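PDB 2AXO: hypothetical protein Atu2684 from Agrobacterium tumefaciens, which is of unknown function but contains a thioredoxin-like domain with a disulfide-bonded two-cysteine motif, consistent with a role in thiol-disulfide chemistry. Local coordinates for residues A[56-59]-A[60-63]; A[92-95]-A[96-99]. All coordinates share one frame; numbering follows the deposited sequence.

Overall arrangement
Both contacts lie at the N-terminal turn of a helix in the thioredoxin-like domain. Interaction 1 opens helix 58-70 directly after the two-cysteine motif, within the beta-alpha-beta unit of strands 45-50 and 74-79; interaction 2 opens helix 95-107 after the loop that leaves strand 74-79. In interaction 1, C57, A60 and A63 are buried while P59 and E62 are exposed; in interaction 2, N97 and T98 are buried while E96 and E99 are exposed. Their centres are about 18 Å apart and they do not touch. Interaction 1 is largely backbone bonding with two prolines and a carboxylate folded back. Interaction 2 has a serine cap and a lysine-glutamate pair, and K95 and T98 reach the second subunit.

Interaction 1: residues A[56-59]-A[60-63]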
loop_
_atom_site.group_PDB
_atom_site.type_symbol
_atom_site.label_atom_id
_atom_site.label_comp_id
_atom_site.label_asym_id
_atom_site.label_seq_id
_atom_site.Cartn_x
_atom_site.Cartn_y
_atom_site.Cartn_z
ATOM N N SER A 56 0.662 15.249 -6.465
ATOM C CA SER A 56 -0.696 15.687 -6.762
ATOM C C SER A 56 -1.538 15.848 -5.505
ATOM O O SER A 56 -2.747 16.029 -5.584
ATOM C CB SER A 56 -1.377 14.687 -7.701
ATOM O OG SER A 56 -1.364 13.384 -7.140
ATOM N N CYS A 57 -0.899 15.793 -4.343
ATOM C CA CYS A 57 -1.622 15.912 -3.088
ATOM C C CYS A 57 -1.832 17.325 -2.542
ATOM O O CYS A 57 -2.864 17.597 -1.929
ATOM C CB CYS A 57 -0.948 15.044 -2.023
ATOM S SG CYS A 57 -1.266 13.260 -2.217
ATOM N N PRO A 58 -0.873 18.243 -2.763
ATOM C CA PRO A 58 -1.031 19.608 -2.250
ATOM C C PRO A 58 -2.431 20.211 -2.408
ATOM O O PRO A 58 -2.965 20.799 -1.463
ATOM C CB PRO A 58 0.046 20.381 -3.003
ATOM C CG PRO A 58 1.150 19.361 -3.084
ATOM C CD PRO A 58 0.394 18.113 -3.508
ATOM N N PRO A 59 -3.040 20.078 -3.598
ATOM C CA PRO A 59 -4.381 20.634 -3.801
ATOM C C PRO A 59 -5.386 20.089 -2.778
ATOM O O PRO A 59 -6.235 20.828 -2.266
ATOM C CB PRO A 59 -4.712 20.204 -5.226
ATOM C CG PRO A 59 -3.380 20.212 -5.889
ATOM C CD PRO A 59 -2.497 19.548 -4.861
ATOM N N ALA A 60 -5.279 18.795 -2.486
ATOM C CA ALA A 60 -6.167 18.137 -1.529
ATOM C C ALA A 60 -5.855 18.577 -0.106
ATOM O O ALA A 60 -6.744 18.650 0.737
ATOM C CB ALA A 60 -6.029 16.628 -1.648
ATOM N N ASP A 61 -4.580 18.853 0.154
ATOM C CA ASP A 61 -4.151 19.296 1.468
ATOM C C ASP A 61 -4.752 20.663 1.748
ATOM O O ASP A 61 -5.171 20.949 2.867
ATOM C CB ASP A 61 -2.628 19.385 1.540
ATOM C CG ASP A 61 -1.956 18.048 1.295
ATOM O OD1 ASP A 61 -2.465 17.029 1.808
ATOM O OD2 ASP A 61 -0.915 18.027 0.605
ATOM N N GLU A 62 -4.785 21.508 0.719
ATOM C CA GLU A 62 -5.344 22.851 0.846
ATOM C C GLU A 62 -6.843 22.739 1.092
ATOM O O GLU A 62 -7.400 23.437 1.940
ATOM C CB GLU A 62 -5.097 23.662 -0.434
ATOM C CG GLU A 62 -5.745 25.047 -0.425
ATOM C CD GLU A 62 -5.767 25.706 -1.800
ATOM O OE1 GLU A 62 -4.682 25.957 -2.368
ATOM O OE2 GLU A 62 -6.877 25.971 -2.314
ATOM N N ALA A 63 -7.489 21.852 0.341
ATOM C CA ALA A 63 -8.920 21.635 0.475
ATOM C C ALA A 63 -9.254 21.330 1.929
ATOM O O ALA A 63 -10.137 21.953 2.525
ATOM C CB ALA A 63 -9.359 20.476 -0.416
#
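The carbonyl of C57 receives the first amides of helix 58-70 at the C-terminal end of the Cys-X-X-Cys motif, where thioredoxin-fold proteins carry their redox site; a similar role here is only inferred, and C57 SG is in a disulfide with C54. Backbone bonds carry most of the contact. D61 N reaches C57 O at 3.0 Å, while A60 N also points to C57 O at 2.8 Å through a weak, strongly bent bond (122° at the hydrogen). The next two rungs are regular: E62 N bonds to P58 O at 2.9 Å and A63 N to P59 O at 3.1 Å. P58 and P59 lack an N-H, which is readily tolerated in a first turn, where amides have no helical acceptor behind them.

Nonpolar packing comes from A60, whose CB meets L48 and P116, and from C57, which rests on P116 and T115, so the start of the helix packs on strand 45-50 and on the loop at 115-116. The A60 methyl also sits against the C57 carbonyl, A60 CB 3.3 Å from C57 O.

Among polar side chains, D61 meets the preceding turn. Its CG stands beside its own backbone N (chi1 -61°), folding the carboxylate back with one face above C57 O. OD1 is hydrogen-bonded to T50 OG1, which helps to set the group's rotation, whereas E62 points outward to a salt bridge with K66. D61 OD2, the other oxygen, sits 3.2 Å from C57 O, two acceptors sharing no hydrogen, and rests 3.3 Å from P58 CA.

Interaction 2: residues A[92-95]-A[96-99]; sequences LASK and ENTE
N97 N is gripped by two oxygens of S94. The sounder bond goes to the hydroxyl, N97 N to S94 OG at 3.1 Å with 153° at the hydrogen; the second, to S94 O, is weak and bent. S94 O also takes a weak bond from T98 N at 3.3 Å, though a fairly straight one. The S94 hydroxyl is placed by chi1 of 80°, which tucks OG in over the main chain and aims it at the amide three residues on. It then lies over the flat face of the N97 carboxamide, with S94 OG 3.2 Å from N97 CG and nearly equidistant from OD1 and ND2. N97 ND2 is turned elsewhere, hydrogen-bonded to H79 O and V203 O, so the amide is held flat beneath the hydroxyl and ties the cap to strand 74-79 and to strand 196-212.

This is a serine N-cap: S94 precedes helix 95-107 of the thioredoxin-like domain and supplies a side-chain acceptor for an amide of the first turn. T98, farther round that turn, has its OG1 hydrogen-bonded to D81 in the preceding loop, while its side chain packs on Y102 of the second subunit.

On the outer side, E99 N bonds to K95 O at 2.9 Å, and the K95 chain passes across the E99 side chain at a slant. K95, bent at chi2 (-82°), lays its methylenes over a face of the E99 carboxylate, with K95 CD 3.3 Å from E99 CD and K95 CE 3.2 Å from E99 OE2. A second bend, at chi4, turns NZ aside from the carboxylate. K95 NZ stays 4.1 Å from E99 OE2, too far for a salt bridge, and makes a long, weak ion pair with D81 of the second subunit, whose own K95 packs against this one.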
loop_
_atom_site.group_PDB
_atom_site.type_symbol
_atom_site.label_atom_id
_atom_site.label_comp_id
_atom_site.label_asym_id
_atom_site.label_seq_id
_atom_site.Cartn_x
_atom_site.Cartn_y
_atom_site.Cartn_z
ATOM N N LEU A 92 5.796 12.339 8.964
ATOM C CA LEU A 92 4.398 12.330 9.375
ATOM C C LEU A 92 3.676 11.072 8.911
ATOM O O LEU A 92 2.528 10.839 9.281
ATOM C CB LEU A 92 3.675 13.559 8.820
ATOM C CG LEU A 92 3.946 14.890 9.517
ATOM C CD1 LEU A 92 3.369 16.028 8.694
ATOM C CD2 LEU A 92 3.331 14.857 10.908
ATOM N N ALA A 93 4.352 10.266 8.101
ATOM C CA ALA A 93 3.754 9.042 7.580
ATOM C C ALA A 93 3.936 7.863 8.520
ATOM O O ALA A 93 4.798 7.879 9.397
ATOM C CB ALA A 93 4.352 8.709 6.219
ATOM N N SER A 94 3.113 6.837 8.330
ATOM C CA SER A 94 3.206 5.639 9.145
ATOM C C SER A 94 2.538 4.470 8.437
ATOM O O SER A 94 1.643 4.647 7.602
ATOM C CB SER A 94 2.552 5.850 10.514
ATOM O OG SER A 94 1.147 5.727 10.434
ATOM N N LYS A 95 2.984 3.273 8.787
ATOM C CA LYS A 95 2.460 2.045 8.218
ATOM C C LYS A 95 1.012 1.870 8.666
ATOM O O LYS A 95 0.172 1.387 7.910
ATOM C CB LYS A 95 3.323 0.870 8.689
ATOM C CG LYS A 95 3.235 -0.385 7.839
ATOM C CD LYS A 95 2.032 -1.230 8.191
ATOM C CE LYS A 95 2.010 -2.513 7.368
ATOM N NZ LYS A 95 1.922 -2.241 5.902
ATOM N N GLU A 96 0.728 2.279 9.898
ATOM C CA GLU A 96 -0.617 2.173 10.455
ATOM C C GLU A 96 -1.614 3.003 9.655
ATOM O O GLU A 96 -2.749 2.583 9.440
ATOM C CB GLU A 96 -0.621 2.621 11.921
ATOM C CG GLU A 96 0.080 1.658 12.880
ATOM C CD GLU A 96 1.549 1.461 12.550
ATOM O OE1 GLU A 96 2.288 2.465 12.490
ATOM O OE2 GLU A 96 1.968 0.300 12.350
ATOM N N ASN A 97 -1.194 4.185 9.217
ATOM C CA ASN A 97 -2.074 5.036 8.430
ATOM C C ASN A 97 -2.379 4.374 7.104
ATOM O O ASN A 97 -3.513 4.395 6.633
ATOM C CB ASN A 97 -1.433 6.393 8.162
ATOM C CG ASN A 97 -1.462 7.291 9.364
ATOM O OD1 ASN A 97 -2.143 7.000 10.341
ATOM N ND2 ASN A 97 -0.731 8.399 9.298
ATOM N N THR A 98 -1.354 3.801 6.488
ATOM C CA THR A 98 -1.556 3.142 5.215
ATOM C C THR A 98 -2.495 1.951 5.411
ATOM O O THR A 98 -3.384 1.716 4.595
ATOM C CB THR A 98 -0.220 2.672 4.604
ATOM O OG1 THR A 98 0.687 3.781 4.531
ATOM C CG2 THR A 98 -0.442 2.124 3.199
ATOM N N GLU A 99 -2.317 1.213 6.501
ATOM C CA GLU A 99 -3.187 0.071 6.761
ATOM C C GLU A 99 -4.648 0.487 6.880
ATOM O O GLU A 99 -5.544 -0.261 6.482
ATOM C CB GLU A 99 -2.744 -0.663 8.028
ATOM C CG GLU A 99 -1.377 -1.308 7.881
ATOM C CD GLU A 99 -1.018 -2.189 9.052
ATOM O OE1 GLU A 99 -1.086 -1.705 10.202
ATOM O OE2 GLU A 99 -0.661 -3.365 8.823
#